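Local coordinates for protein Nrps/pks (Streptomyces albus, PDB 4OPF) that serves as a ketosynthase domain of the AT-less type I oxazolomycin synthase, probably handling acyl-thioester intermediates during polyketide assembly, at residues A10-F18 and E86-A95; H212-F221 and A296-L307. All coordinates share one frame; numbering follows the deposited sequence.

Contact 1. Residues A10-F18 and E86-A95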
ATOM      1  N   ALA A  10     -19.291   4.649  -0.701  1.00 24.35           N
ATOM      2  CA  ALA A  10     -20.159   4.434   0.438  1.00 24.75           C
ATOM      3  C   ALA A  10     -19.512   3.574   1.525  1.00 24.92           C
ATOM      4  O   ALA A  10     -18.850   2.580   1.239  1.00 25.15           O
ATOM      5  CB  ALA A  10     -21.429   3.743  -0.013  1.00 25.92           C
ATOM      6  N   VAL A  11     -19.713   3.967   2.772  1.00 25.01           N
ATOM      7  CA  VAL A  11     -19.449   3.116   3.909  1.00 25.20           C
ATOM      8  C   VAL A  11     -20.714   2.313   4.104  1.00 26.29           C
ATOM      9  O   VAL A  11     -21.701   2.879   4.523  1.00 26.75           O
ATOM     10  CB  VAL A  11     -19.182   3.954   5.142  1.00 24.41           C
ATOM     11  CG1 VAL A  11     -18.940   3.053   6.345  1.00 25.82           C
ATOM     12  CG2 VAL A  11     -17.990   4.839   4.878  1.00 25.76           C
ATOM     13  N   VAL A  12     -20.712   1.031   3.738  1.00 25.32           N
ATOM     14  CA  VAL A  12     -21.875   0.217   3.830  1.00 24.55           C
ATOM     15  C   VAL A  12     -21.933  -0.644   5.073  1.00 27.45           C
ATOM     16  O   VAL A  12     -22.952  -1.311   5.298  1.00 26.56           O
ATOM     17  CB  VAL A  12     -22.088  -0.652   2.580  1.00 25.59           C
ATOM     18  CG1 VAL A  12     -22.069   0.211   1.328  1.00 27.37           C
ATOM     19  CG2 VAL A  12     -21.062  -1.782   2.466  1.00 26.74           C
ATOM     20  N   GLY A  13     -20.879  -0.657   5.877  1.00 24.53           N
ATOM     21  CA  GLY A  13     -20.929  -1.366   7.112  1.00 26.41           C
ATOM     22  C   GLY A  13     -19.740  -1.027   7.971  1.00 25.09           C
ATOM     23  O   GLY A  13     -18.684  -0.642   7.445  1.00 22.57           O
HETATM   24  N   MSE A  14     -19.906  -1.146   9.285  1.00 24.56           N
HETATM   25  CA  MSE A  14     -18.827  -0.809  10.173  1.00 26.23           C
HETATM   26  C   MSE A  14     -18.992  -1.458  11.498  1.00 24.28           C
HETATM   27  O   MSE A  14     -20.095  -1.706  11.939  1.00 24.09           O
HETATM   28  CB  MSE A  14     -18.750   0.704  10.371  1.00 29.29           C
HETATM   29  CG  MSE A  14     -20.087   1.278  10.865  1.00 38.00           C
HETATM   30 SE   MSE A  14     -20.069   3.302  10.845  0.65 45.24          SE
HETATM   31  CE  MSE A  14     -18.247   3.557  10.722  1.00 28.18           C
ATOM     32  N   SER A  15     -17.873  -1.662  12.154  1.00 23.90           N
ATOM     33  CA  SER A  15     -17.819  -2.186  13.487  1.00 25.83           C
ATOM     34  C   SER A  15     -16.578  -1.672  14.133  1.00 25.58           C
ATOM     35  O   SER A  15     -15.627  -1.237  13.467  1.00 26.94           O
ATOM     36  CB  SER A  15     -17.713  -3.694  13.477  1.00 29.65           C
ATOM     37  OG  SER A  15     -17.990  -4.167  14.811  1.00 33.97           O
ATOM     38  N   GLY A  16     -16.552  -1.719  15.440  1.00 25.23           N
ATOM     39  CA  GLY A  16     -15.347  -1.348  16.183  1.00 26.57           C
ATOM     40  C   GLY A  16     -15.452  -1.497  17.690  1.00 26.85           C
ATOM     41  O   GLY A  16     -16.522  -1.774  18.200  1.00 27.53           O
ATOM     42  N   ARG A  17     -14.326  -1.316  18.369  1.00 26.33           N
ATOM     43  CA  ARG A  17     -14.219  -1.534  19.788  1.00 29.60           C
ATOM     44  C   ARG A  17     -13.136  -0.619  20.290  1.00 28.85           C
ATOM     45  O   ARG A  17     -12.067  -0.618  19.737  1.00 27.02           O
ATOM     46  CB  ARG A  17     -13.814  -2.998  20.007  1.00 33.84           C
ATOM     47  CG  ARG A  17     -14.061  -3.489  21.366  1.00 40.23           C
ATOM     48  CD  ARG A  17     -13.766  -4.976  21.584  1.00 41.85           C
ATOM     49  NE  ARG A  17     -14.233  -5.813  20.472  1.00 46.18           N
ATOM     50  CZ  ARG A  17     -14.189  -7.167  20.475  1.00 49.37           C
ATOM     51  NH1 ARG A  17     -14.620  -7.857  19.428  1.00 42.99           N
ATOM     52  NH2 ARG A  17     -13.721  -7.835  21.550  1.00 47.26           N
ATOM     53  N   PHE A  18     -13.407   0.170  21.332  1.00 29.42           N
ATOM     54  CA  PHE A  18     -12.454   1.156  21.852  1.00 28.57           C
ATOM     55  C   PHE A  18     -12.557   1.194  23.363  1.00 30.02           C
ATOM     56  O   PHE A  18     -13.492   0.651  23.925  1.00 29.65           O
ATOM     57  CB  PHE A  18     -12.786   2.533  21.251  1.00 30.12           C
ATOM     58  CG  PHE A  18     -12.656   2.575  19.761  1.00 28.37           C
ATOM     59  CD1 PHE A  18     -11.418   2.597  19.178  1.00 27.06           C
ATOM     60  CD2 PHE A  18     -13.765   2.523  18.958  1.00 29.74           C
ATOM     61  CE1 PHE A  18     -11.278   2.580  17.794  1.00 27.61           C
ATOM     62  CE2 PHE A  18     -13.643   2.511  17.584  1.00 28.83           C
ATOM     63  CZ  PHE A  18     -12.385   2.531  16.988  1.00 26.91           C
ATOM     64  N   GLU A  86     -12.912 -11.130  14.375  1.00 25.99           N
ATOM     65  CA  GLU A  86     -14.208 -10.840  15.015  1.00 28.62           C
ATOM     66  C   GLU A  86     -14.790  -9.570  14.475  1.00 26.34           C
ATOM     67  O   GLU A  86     -15.962  -9.531  14.113  1.00 26.13           O
ATOM     68  CB  GLU A  86     -14.133 -10.638  16.536  1.00 30.80           C
ATOM     69  CG  GLU A  86     -13.944 -11.845  17.349  1.00 36.88           C
ATOM     70  CD  GLU A  86     -14.120 -11.616  18.863  1.00 39.06           C
ATOM     71  OE1 GLU A  86     -14.393 -10.473  19.345  1.00 40.97           O
ATOM     72  OE2 GLU A  86     -13.962 -12.627  19.596  1.00 43.37           O
ATOM     73  N   GLU A  87     -14.014  -8.515  14.508  1.00 25.43           N
ATOM     74  CA  GLU A  87     -14.582  -7.228  14.102  1.00 27.14           C
ATOM     75  C   GLU A  87     -14.931  -7.173  12.630  1.00 25.37           C
ATOM     76  O   GLU A  87     -15.843  -6.460  12.255  1.00 25.14           O
ATOM     77  CB  GLU A  87     -13.668  -6.090  14.434  1.00 28.60           C
ATOM     78  CG  GLU A  87     -13.587  -5.858  15.915  1.00 34.12           C
ATOM     79  CD  GLU A  87     -14.942  -5.453  16.526  1.00 36.64           C
ATOM     80  OE1 GLU A  87     -15.772  -4.700  15.915  1.00 39.61           O
ATOM     81  OE2 GLU A  87     -15.166  -5.918  17.637  1.00 38.48           O
ATOM     82  N   THR A  88     -14.186  -7.874  11.776  1.00 24.06           N
ATOM     83  CA  THR A  88     -14.546  -7.922  10.355  1.00 22.52           C
ATOM     84  C   THR A  88     -15.870  -8.673  10.224  1.00 22.82           C
ATOM     85  O   THR A  88     -16.748  -8.207   9.499  1.00 22.55           O
ATOM     86  CB  THR A  88     -13.439  -8.544   9.516  1.00 23.15           C
ATOM     87  OG1 THR A  88     -12.243  -7.759   9.674  1.00 21.45           O
ATOM     88  CG2 THR A  88     -13.863  -8.663   8.051  1.00 23.15           C
ATOM     89  N   LEU A  89     -16.021  -9.809  10.909  1.00 22.38           N
ATOM     90  CA  LEU A  89     -17.294 -10.486  10.929  1.00 24.01           C
ATOM     91  C   LEU A  89     -18.418  -9.536  11.364  1.00 24.84           C
ATOM     92  O   LEU A  89     -19.476  -9.520  10.734  1.00 24.02           O
ATOM     93  CB  LEU A  89     -17.270 -11.705  11.817  1.00 26.12           C
ATOM     94  CG  LEU A  89     -18.603 -12.426  11.976  1.00 28.00           C
ATOM     95  CD1 LEU A  89     -19.141 -12.982  10.651  1.00 30.08           C
ATOM     96  CD2 LEU A  89     -18.420 -13.509  12.989  1.00 28.29           C
ATOM     97  N   PHE A  90     -18.189  -8.751  12.410  1.00 23.99           N
ATOM     98  CA  PHE A  90     -19.211  -7.857  12.882  1.00 25.58           C
ATOM     99  C   PHE A  90     -19.503  -6.725  11.900  1.00 25.27           C
ATOM    100  O   PHE A  90     -20.640  -6.244  11.818  1.00 25.35           O
ATOM    101  CB  PHE A  90     -18.872  -7.282  14.268  1.00 27.81           C
ATOM    102  CG  PHE A  90     -18.733  -8.309  15.378  1.00 29.46           C
ATOM    103  CD1 PHE A  90     -19.287  -9.561  15.298  1.00 31.60           C
ATOM    104  CD2 PHE A  90     -17.999  -7.997  16.500  1.00 31.40           C
ATOM    105  CE1 PHE A  90     -19.120 -10.495  16.321  1.00 33.81           C
ATOM    106  CE2 PHE A  90     -17.834  -8.927  17.540  1.00 33.65           C
ATOM    107  CZ  PHE A  90     -18.398 -10.168  17.446  1.00 33.22           C
ATOM    108  N   ALA A  91     -18.516  -6.271  11.149  1.00 24.16           N
ATOM    109  CA  ALA A  91     -18.790  -5.260  10.130  1.00 23.84           C
ATOM    110  C   ALA A  91     -19.638  -5.819   9.010  1.00 24.80           C
ATOM    111  O   ALA A  91     -20.521  -5.140   8.500  1.00 24.43           O
ATOM    112  CB  ALA A  91     -17.507  -4.687   9.582  1.00 23.89           C
ATOM    113  N   PHE A  92     -19.411  -7.065   8.629  1.00 24.58           N
ATOM    114  CA  PHE A  92     -20.261  -7.702   7.621  1.00 26.23           C
ATOM    115  C   PHE A  92     -21.704  -7.833   8.115  1.00 27.56           C
ATOM    116  O   PHE A  92     -22.645  -7.589   7.357  1.00 28.15           O
ATOM    117  CB  PHE A  92     -19.749  -9.091   7.251  1.00 26.45           C
ATOM    118  CG  PHE A  92     -18.426  -9.102   6.546  1.00 27.08           C
ATOM    119  CD1 PHE A  92     -17.928  -8.013   5.903  1.00 29.39           C
ATOM    120  CD2 PHE A  92     -17.674 -10.231   6.538  1.00 30.67           C
ATOM    121  CE1 PHE A  92     -16.702  -8.032   5.225  1.00 29.77           C
ATOM    122  CE2 PHE A  92     -16.460 -10.289   5.825  1.00 32.84           C
ATOM    123  CZ  PHE A  92     -15.979  -9.181   5.169  1.00 30.31           C
ATOM    124  N   CYS A  93     -21.866  -8.269   9.361  1.00 27.70           N
ATOM    125  CA  CYS A  93     -23.177  -8.252  10.042  1.00 30.65           C
ATOM    126  C   CYS A  93     -23.845  -6.873   9.948  1.00 30.08           C
ATOM    127  O   CYS A  93     -25.014  -6.766   9.572  1.00 28.10           O
ATOM    128  CB  CYS A  93     -23.022  -8.604  11.514  1.00 31.17           C
ATOM    129  SG  CYS A  93     -22.573 -10.370  11.633  1.00 36.40           S
ATOM    130  N   ASP A  94     -23.106  -5.839  10.281  1.00 28.40           N
ATOM    131  CA  ASP A  94     -23.684  -4.481  10.271  1.00 30.78           C
ATOM    132  C   ASP A  94     -24.156  -4.086   8.861  1.00 30.80           C
ATOM    133  O   ASP A  94     -25.168  -3.414   8.718  1.00 29.83           O
ATOM    134  CB  ASP A  94     -22.653  -3.464  10.744  1.00 31.46           C
ATOM    135  CG  ASP A  94     -23.172  -2.016  10.681  1.00 31.63           C
ATOM    136  OD1 ASP A  94     -24.072  -1.697  11.473  1.00 32.66           O
ATOM    137  OD2 ASP A  94     -22.673  -1.222   9.844  1.00 30.03           O
ATOM    138  N   ALA A  95     -23.406  -4.494   7.827  1.00 29.09           N
ATOM    139  CA  ALA A  95     -23.734  -4.213   6.426  1.00 28.35           C
ATOM    140  C   ALA A  95     -24.902  -5.044   5.919  1.00 30.67           C
ATOM    141  O   ALA A  95     -25.445  -4.769   4.850  1.00 29.77           O
ATOM    142  CB  ALA A  95     -22.532  -4.488   5.517  1.00 26.30           C
TER
HETATM  143  O   HOH W   1     -25.089  -2.517   3.626  1.00 30.08           O
HETATM  144  O   HOH W   2     -12.820 -10.642  21.741  1.00 43.97           O
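Gly13 and Ala95 approach to 4.1 Å between their CA atoms, where strand 10-17 and helix 86-95 run obliquely, nearer antiparallel than parallel. Their axes come within 5.8 Å at 140°, consistent with an outer helix covering one sheet of the layered alpha-beta-alpha-beta-alpha thiolase-type fold. Such closeness needs small residues: a CB on Gly13 would collide with Ala95 CB. Val12 and Gly13 form a classic beta bulge opposite Leu231 of strand 226-234. One turn back, Ala91 CB lies against the Met14-Ser15 backbone. Asp94, next to Ala95, takes the Met14 N-H through OD2 at 2.8 Å, on the anti side and tilted out of the carboxylate plane. The same carboxylate is held by Arg244 through OD1 and His246 through OD2. Met14, a selenomethionine, points its CB away from the helix, and its side chain reaches Ile344 and Val347 of helix 338-352. Glu87 joins two strand residues: its OE1 accepts from Ser15 OG at 2.5 Å, while OE2 is gripped side-on by Arg17 NE and NH1, the latter at 2.7 Å. Arg17 NH1 also meets Glu86 OE1 at 2.6 Å, almost straight at 174°. A bend at chi3 (-42°) turns the extended Arg17 stem so that the guanidinium edge faces both carboxylates, Glu86 nearly coplanar with it and Glu87 turned steeply. Replacing Arg17 by an alanine would probably leave Glu87 OE2 without its charged mate and Glu86 to lean on Arg428, with two acidic groups close together. Water 2 accepts from Arg17 NH2 and donates to Glu86 OE1. Ala95 CA directs a C-H toward Val12 O at 3.2 Å, and water 1 donates to both Val12 O and Ala95 O.

Contact 2. Residues H212-F221 and A296-L307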
ATOM      1  N   HIS A 212      -4.022  16.351  27.610  1.00 67.18           N
ATOM      2  CA  HIS A 212      -4.497  17.661  27.155  1.00 77.43           C
ATOM      3  C   HIS A 212      -4.002  18.073  25.754  1.00 74.87           C
ATOM      4  O   HIS A 212      -2.814  17.979  25.466  1.00 70.14           O
ATOM      5  CB  HIS A 212      -4.057  18.796  28.099  1.00 84.13           C
ATOM      6  CG  HIS A 212      -3.988  18.423  29.543  1.00 89.37           C
ATOM      7  ND1 HIS A 212      -4.954  18.798  30.453  1.00 90.71           N
ATOM      8  CD2 HIS A 212      -3.034  17.768  30.251  1.00 94.46           C
ATOM      9  CE1 HIS A 212      -4.611  18.373  31.655  1.00102.58           C
ATOM     10  NE2 HIS A 212      -3.451  17.743  31.560  1.00103.71           N
ATOM     11  N   VAL A 213      -4.906  18.615  24.933  1.00 69.20           N
ATOM     12  CA  VAL A 213      -4.568  19.089  23.597  1.00 65.79           C
ATOM     13  C   VAL A 213      -5.096  20.506  23.351  1.00 68.87           C
ATOM     14  O   VAL A 213      -5.962  20.983  24.093  1.00 69.07           O
ATOM     15  CB  VAL A 213      -4.967  18.049  22.500  1.00 57.01           C
ATOM     16  CG1 VAL A 213      -6.470  17.796  22.441  1.00 56.64           C
ATOM     17  CG2 VAL A 213      -4.430  18.467  21.150  1.00 56.16           C
ATOM     18  N   PHE A 214      -4.494  21.190  22.357  1.00 67.63           N
ATOM     19  CA  PHE A 214      -4.799  22.615  21.977  1.00 68.14           C
ATOM     20  C   PHE A 214      -4.835  23.564  23.193  1.00 67.03           C
ATOM     21  O   PHE A 214      -5.664  24.470  23.267  1.00 68.03           O
ATOM     22  CB  PHE A 214      -6.080  22.727  21.111  1.00 60.14           C
ATOM     23  CG  PHE A 214      -5.991  21.958  19.840  1.00 50.55           C
ATOM     24  CD1 PHE A 214      -4.973  22.221  18.929  1.00 51.36           C
ATOM     25  CD2 PHE A 214      -6.879  20.932  19.561  1.00 51.55           C
ATOM     26  CE1 PHE A 214      -4.843  21.479  17.754  1.00 48.70           C
ATOM     27  CE2 PHE A 214      -6.753  20.190  18.388  1.00 46.76           C
ATOM     28  CZ  PHE A 214      -5.743  20.483  17.479  1.00 46.13           C
ATOM     29  N   ASP A 215      -3.840  23.363  24.056  1.00 67.65           N
ATOM     30  CA  ASP A 215      -3.903  23.660  25.479  1.00 73.10           C
ATOM     31  C   ASP A 215      -2.475  23.638  26.060  1.00 80.84           C
ATOM     32  O   ASP A 215      -1.670  22.768  25.696  1.00 76.11           O
ATOM     33  CB  ASP A 215      -4.704  22.538  26.150  1.00 72.13           C
ATOM     34  CG  ASP A 215      -4.943  22.779  27.631  1.00 73.97           C
ATOM     35  OD1 ASP A 215      -3.998  22.757  28.454  1.00 70.92           O
ATOM     36  OD2 ASP A 215      -6.113  22.963  27.986  1.00 73.71           O
ATOM     37  N   ARG A 216      -2.171  24.535  27.001  1.00 86.05           N
ATOM     38  CA  ARG A 216      -0.817  24.605  27.627  1.00 88.13           C
ATOM     39  C   ARG A 216      -0.311  23.395  28.464  1.00 85.97           C
ATOM     40  O   ARG A 216       0.898  23.260  28.667  1.00 81.01           O
ATOM     41  CB  ARG A 216      -0.706  25.847  28.509  1.00 90.87           C
ATOM     42  CG  ARG A 216      -0.536  27.125  27.738  1.00 90.96           C
ATOM     43  CD  ARG A 216      -0.084  28.210  28.693  1.00 99.73           C
ATOM     44  NE  ARG A 216      -1.162  28.758  29.550  1.00103.57           N
ATOM     45  CZ  ARG A 216      -1.101  28.999  30.878  1.00112.72           C
ATOM     46  NH1 ARG A 216       0.003  28.763  31.597  1.00111.87           N
ATOM     47  NH2 ARG A 216      -2.170  29.509  31.509  1.00112.27           N
ATOM     48  N   ARG A 217      -1.199  22.544  28.973  1.00 87.99           N
ATOM     49  CA  ARG A 217      -0.754  21.371  29.743  1.00 90.51           C
ATOM     50  C   ARG A 217      -0.396  20.166  28.856  1.00 87.45           C
ATOM     51  O   ARG A 217       0.051  19.131  29.369  1.00 84.85           O
ATOM     52  CB  ARG A 217      -1.809  20.985  30.777  1.00 96.23           C
ATOM     53  CG  ARG A 217      -1.945  22.020  31.892  1.00104.46           C
ATOM     54  CD  ARG A 217      -3.288  21.890  32.602  1.00111.24           C
ATOM     55  NE  ARG A 217      -4.416  22.322  31.764  1.00110.36           N
ATOM     56  CZ  ARG A 217      -5.698  22.247  32.118  1.00107.61           C
ATOM     57  NH1 ARG A 217      -6.049  21.745  33.301  1.00107.61           N
ATOM     58  NH2 ARG A 217      -6.635  22.672  31.282  1.00101.29           N
ATOM     59  N   ALA A 218      -0.572  20.315  27.538  1.00 83.33           N
ATOM     60  CA  ALA A 218      -0.363  19.213  26.561  1.00 82.02           C
ATOM     61  C   ALA A 218       1.016  18.503  26.653  1.00 83.00           C
ATOM     62  O   ALA A 218       2.068  19.128  26.467  1.00 74.47           O
ATOM     63  CB  ALA A 218      -0.630  19.712  25.131  1.00 76.13           C
ATOM     64  N   ARG A 219       0.964  17.188  26.917  1.00 89.21           N
ATOM     65  CA  ARG A 219       2.135  16.326  27.173  1.00 95.74           C
ATOM     66  C   ARG A 219       2.135  14.999  26.353  1.00 92.17           C
ATOM     67  O   ARG A 219       2.829  14.046  26.731  1.00 89.04           O
ATOM     68  CB  ARG A 219       2.171  15.961  28.683  1.00106.35           C
ATOM     69  CG  ARG A 219       3.213  16.685  29.541  1.00111.35           C
ATOM     70  CD  ARG A 219       3.739  15.790  30.670  1.00119.51           C
ATOM     71  NE  ARG A 219       4.637  14.731  30.172  1.00122.66           N
ATOM     72  CZ  ARG A 219       4.445  13.410  30.278  1.00122.27           C
ATOM     73  NH1 ARG A 219       3.381  12.906  30.898  1.00123.10           N
ATOM     74  NH2 ARG A 219       5.345  12.575  29.766  1.00120.47           N
ATOM     75  N   GLY A 220       1.365  14.917  25.258  1.00 85.43           N
ATOM     76  CA  GLY A 220       1.085  13.617  24.612  1.00 80.51           C
ATOM     77  C   GLY A 220       0.126  12.782  25.461  1.00 79.32           C
ATOM     78  O   GLY A 220      -0.115  13.090  26.637  1.00 81.58           O
ATOM     79  N   PHE A 221      -0.406  11.707  24.888  1.00 74.11           N
ATOM     80  CA  PHE A 221      -1.555  10.995  25.487  1.00 66.85           C
ATOM     81  C   PHE A 221      -1.189   9.664  26.087  1.00 65.11           C
ATOM     82  O   PHE A 221      -0.095   9.168  25.841  1.00 70.09           O
ATOM     83  CB  PHE A 221      -2.615  10.778  24.415  1.00 58.91           C
ATOM     84  CG  PHE A 221      -3.269  12.035  23.986  1.00 54.36           C
ATOM     85  CD1 PHE A 221      -4.370  12.533  24.694  1.00 54.60           C
ATOM     86  CD2 PHE A 221      -2.766  12.754  22.908  1.00 53.11           C
ATOM     87  CE1 PHE A 221      -4.977  13.723  24.314  1.00 58.62           C
ATOM     88  CE2 PHE A 221      -3.369  13.940  22.507  1.00 53.59           C
ATOM     89  CZ  PHE A 221      -4.474  14.430  23.205  1.00 57.54           C
ATOM     90  N   ALA A 296      -4.405  16.580  16.389  1.00 27.08           N
ATOM     91  CA  ALA A 296      -4.347  16.710  17.828  1.00 30.87           C
ATOM     92  C   ALA A 296      -3.137  16.043  18.424  1.00 30.97           C
ATOM     93  O   ALA A 296      -3.225  15.124  19.218  1.00 32.01           O
ATOM     94  CB  ALA A 296      -5.640  16.190  18.456  1.00 31.46           C
ATOM     95  N   ALA A 297      -1.980  16.526  18.043  1.00 31.15           N
ATOM     96  CA  ALA A 297      -0.730  15.902  18.468  1.00 33.91           C
ATOM     97  C   ALA A 297      -0.561  15.985  19.983  1.00 35.56           C
ATOM     98  O   ALA A 297       0.015  15.109  20.559  1.00 37.11           O
ATOM     99  CB  ALA A 297       0.457  16.579  17.783  1.00 34.26           C
ATOM    100  N   GLY A 298      -1.033  17.049  20.609  1.00 36.54           N
ATOM    101  CA  GLY A 298      -0.922  17.209  22.051  1.00 41.28           C
ATOM    102  C   GLY A 298       0.411  17.816  22.464  1.00 43.91           C
ATOM    103  O   GLY A 298       1.021  17.439  23.467  1.00 44.39           O
ATOM    104  N   SER A 299       0.860  18.772  21.678  1.00 42.50           N
ATOM    105  CA  SER A 299       2.060  19.477  21.971  1.00 44.82           C
ATOM    106  C   SER A 299       1.922  20.842  21.293  1.00 44.21           C
ATOM    107  O   SER A 299       1.365  20.948  20.200  1.00 42.59           O
ATOM    108  CB  SER A 299       3.231  18.665  21.440  1.00 46.79           C
ATOM    109  OG  SER A 299       4.416  19.191  21.963  1.00 55.98           O
ATOM    110  N   GLN A 300       2.351  21.886  21.976  1.00 43.72           N
ATOM    111  CA  GLN A 300       2.066  23.260  21.602  1.00 47.97           C
ATOM    112  C   GLN A 300       2.456  23.602  20.169  1.00 42.02           C
ATOM    113  O   GLN A 300       1.677  24.200  19.424  1.00 38.80           O
ATOM    114  CB  GLN A 300       2.822  24.204  22.556  1.00 57.83           C
ATOM    115  CG  GLN A 300       2.963  25.660  22.109  1.00 68.59           C
ATOM    116  CD  GLN A 300       1.829  26.571  22.588  1.00 84.16           C
ATOM    117  OE1 GLN A 300       1.016  27.023  21.780  1.00 95.15           O
ATOM    118  NE2 GLN A 300       1.793  26.871  23.899  1.00 88.82           N
ATOM    119  N   ILE A 301       3.674  23.277  19.790  1.00 41.52           N
ATOM    120  CA  ILE A 301       4.147  23.682  18.452  1.00 43.04           C
ATOM    121  C   ILE A 301       3.419  22.999  17.303  1.00 37.32           C
ATOM    122  O   ILE A 301       2.933  23.686  16.411  1.00 35.19           O
ATOM    123  CB  ILE A 301       5.658  23.528  18.348  1.00 49.10           C
ATOM    124  CG1 ILE A 301       6.243  24.800  18.917  1.00 54.22           C
ATOM    125  CG2 ILE A 301       6.167  23.302  16.920  1.00 49.52           C
ATOM    126  CD1 ILE A 301       7.592  24.541  19.480  1.00 59.78           C
ATOM    127  N   PRO A 302       3.304  21.670  17.336  1.00 35.38           N
ATOM    128  CA  PRO A 302       2.538  21.062  16.259  1.00 34.61           C
ATOM    129  C   PRO A 302       1.054  21.411  16.333  1.00 34.28           C
ATOM    130  O   PRO A 302       0.432  21.544  15.300  1.00 31.94           O
ATOM    131  CB  PRO A 302       2.762  19.565  16.431  1.00 36.15           C
ATOM    132  CG  PRO A 302       3.505  19.404  17.693  1.00 37.69           C
ATOM    133  CD  PRO A 302       4.110  20.701  18.081  1.00 37.11           C
ATOM    134  N   ASP A 303       0.490  21.602  17.527  1.00 33.09           N
ATOM    135  CA  ASP A 303      -0.914  21.931  17.619  1.00 32.46           C
ATOM    136  C   ASP A 303      -1.181  23.315  17.025  1.00 33.40           C
ATOM    137  O   ASP A 303      -2.170  23.544  16.317  1.00 31.14           O
ATOM    138  CB  ASP A 303      -1.363  21.913  19.075  1.00 37.97           C
ATOM    139  CG  ASP A 303      -1.514  20.474  19.660  1.00 41.44           C
ATOM    140  OD1 ASP A 303      -1.486  19.470  18.906  1.00 40.26           O
ATOM    141  OD2 ASP A 303      -1.656  20.383  20.912  1.00 46.64           O
ATOM    142  N   LEU A 304      -0.312  24.260  17.330  1.00 33.32           N
ATOM    143  CA  LEU A 304      -0.450  25.587  16.771  1.00 36.82           C
ATOM    144  C   LEU A 304      -0.307  25.578  15.248  1.00 33.73           C
ATOM    145  O   LEU A 304      -1.041  26.232  14.530  1.00 31.28           O
ATOM    146  CB  LEU A 304       0.613  26.487  17.371  1.00 44.05           C
ATOM    147  CG  LEU A 304       0.620  27.909  16.848  1.00 52.10           C
ATOM    148  CD1 LEU A 304      -0.704  28.576  17.206  1.00 55.63           C
ATOM    149  CD2 LEU A 304       1.830  28.670  17.405  1.00 54.92           C
ATOM    150  N   ILE A 305       0.678  24.849  14.764  1.00 32.26           N
ATOM    151  CA  ILE A 305       0.865  24.673  13.335  1.00 30.80           C
ATOM    152  C   ILE A 305      -0.396  24.112  12.692  1.00 29.82           C
ATOM    153  O   ILE A 305      -0.860  24.620  11.631  1.00 27.61           O
ATOM    154  CB  ILE A 305       2.090  23.792  13.050  1.00 30.17           C
ATOM    155  CG1 ILE A 305       3.343  24.651  13.288  1.00 33.67           C
ATOM    156  CG2 ILE A 305       2.024  23.203  11.645  1.00 29.66           C
ATOM    157  CD1 ILE A 305       4.619  23.851  13.352  1.00 35.15           C
ATOM    158  N   GLU A 306      -0.970  23.108  13.335  1.00 28.67           N
ATOM    159  CA  GLU A 306      -2.182  22.511  12.806  1.00 29.27           C
ATOM    160  C   GLU A 306      -3.316  23.503  12.706  1.00 29.00           C
ATOM    161  O   GLU A 306      -4.018  23.534  11.692  1.00 27.23           O
ATOM    162  CB  GLU A 306      -2.643  21.247  13.566  1.00 28.93           C
ATOM    163  CG  GLU A 306      -3.917  20.714  12.938  1.00 30.27           C
ATOM    164  CD  GLU A 306      -4.484  19.376  13.494  1.00 32.46           C
ATOM    165  OE1 GLU A 306      -4.172  19.039  14.684  1.00 33.74           O
ATOM    166  OE2 GLU A 306      -5.287  18.702  12.723  1.00 30.74           O
ATOM    167  N   LEU A 307      -3.548  24.270  13.761  1.00 30.74           N
ATOM    168  CA  LEU A 307      -4.653  25.238  13.761  1.00 32.14           C
ATOM    169  C   LEU A 307      -4.484  26.336  12.676  1.00 30.54           C
ATOM    170  O   LEU A 307      -5.414  26.696  12.004  1.00 28.92           O
ATOM    171  CB  LEU A 307      -4.755  25.920  15.119  1.00 33.44           C
ATOM    172  CG  LEU A 307      -5.218  25.023  16.274  1.00 35.42           C
ATOM    173  CD1 LEU A 307      -5.240  25.880  17.508  1.00 38.22           C
ATOM    174  CD2 LEU A 307      -6.578  24.418  16.099  1.00 35.79           C
TER
HETATM  175  O   HOH W   3      -1.436  22.099  22.646  1.00 53.44           O
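Phe214 is the main bump of this interface, its ring filling a hollow made by Ala296, Asp303, Glu306 and Leu307. The ring is sandwiched: Leu307 CD2 sits over one face, 4.2 Å from the ring centroid and 27° off its normal, a CH-pi contact, and Val213 CG2 covers the other face toward the rim. Set anti to the Val213 N, this methyl reaches in between the ring and Ala296, meeting Ala296 CB at 3.7 Å. Glu306 OE1 comes in at the ring edge, 3.5 Å from Phe214 CZ, and Asp303 CB flanks CD1 obliquely. Gly298 supplies the second hollow: any CB there would strike Phe221 CE2, and its carbonyl receives Gly220 N at 3.1 Å while Ala218 CB packs on it. Asp303 stitches the pieces together, OD1 taking Gly298 N and OD2 taking Phe214 N from above the carboxylate plane at 3.3 Å. The 296-298 segment follows Asn295, which stands where condensing ketosynthases usually carry the histidine of the HGTGT motif, consistent with a divergent active site. Glu306 OE1 accepts from Ala296 N and OE2 from Asn295 N, so helix 300-314 braces this turn, with Ile305 against helix 268-282 and Glu306 against strand 390-396.

How the contacts relate
Contact 1 closes before contact 2 opens along the chain, and their centres lie 32 Å apart on opposite sides of the chain's centre, with nearest atoms about 13 Å apart. The strands of the two halves of the fold run on from each other where strand 9-17 neighbours strand 247-256; strand 226-234, which the 212-221 loop leads into, belongs to the first half, and strand 291-293, which the 296-307 segment follows, to the second. Contact 1 thus fastens a helix to a buried strand wholly within the N-terminal half. Contact 2, partly buried, brings a loop of that half against the start of helix 300-314 in the C-terminal half, and so joins the two.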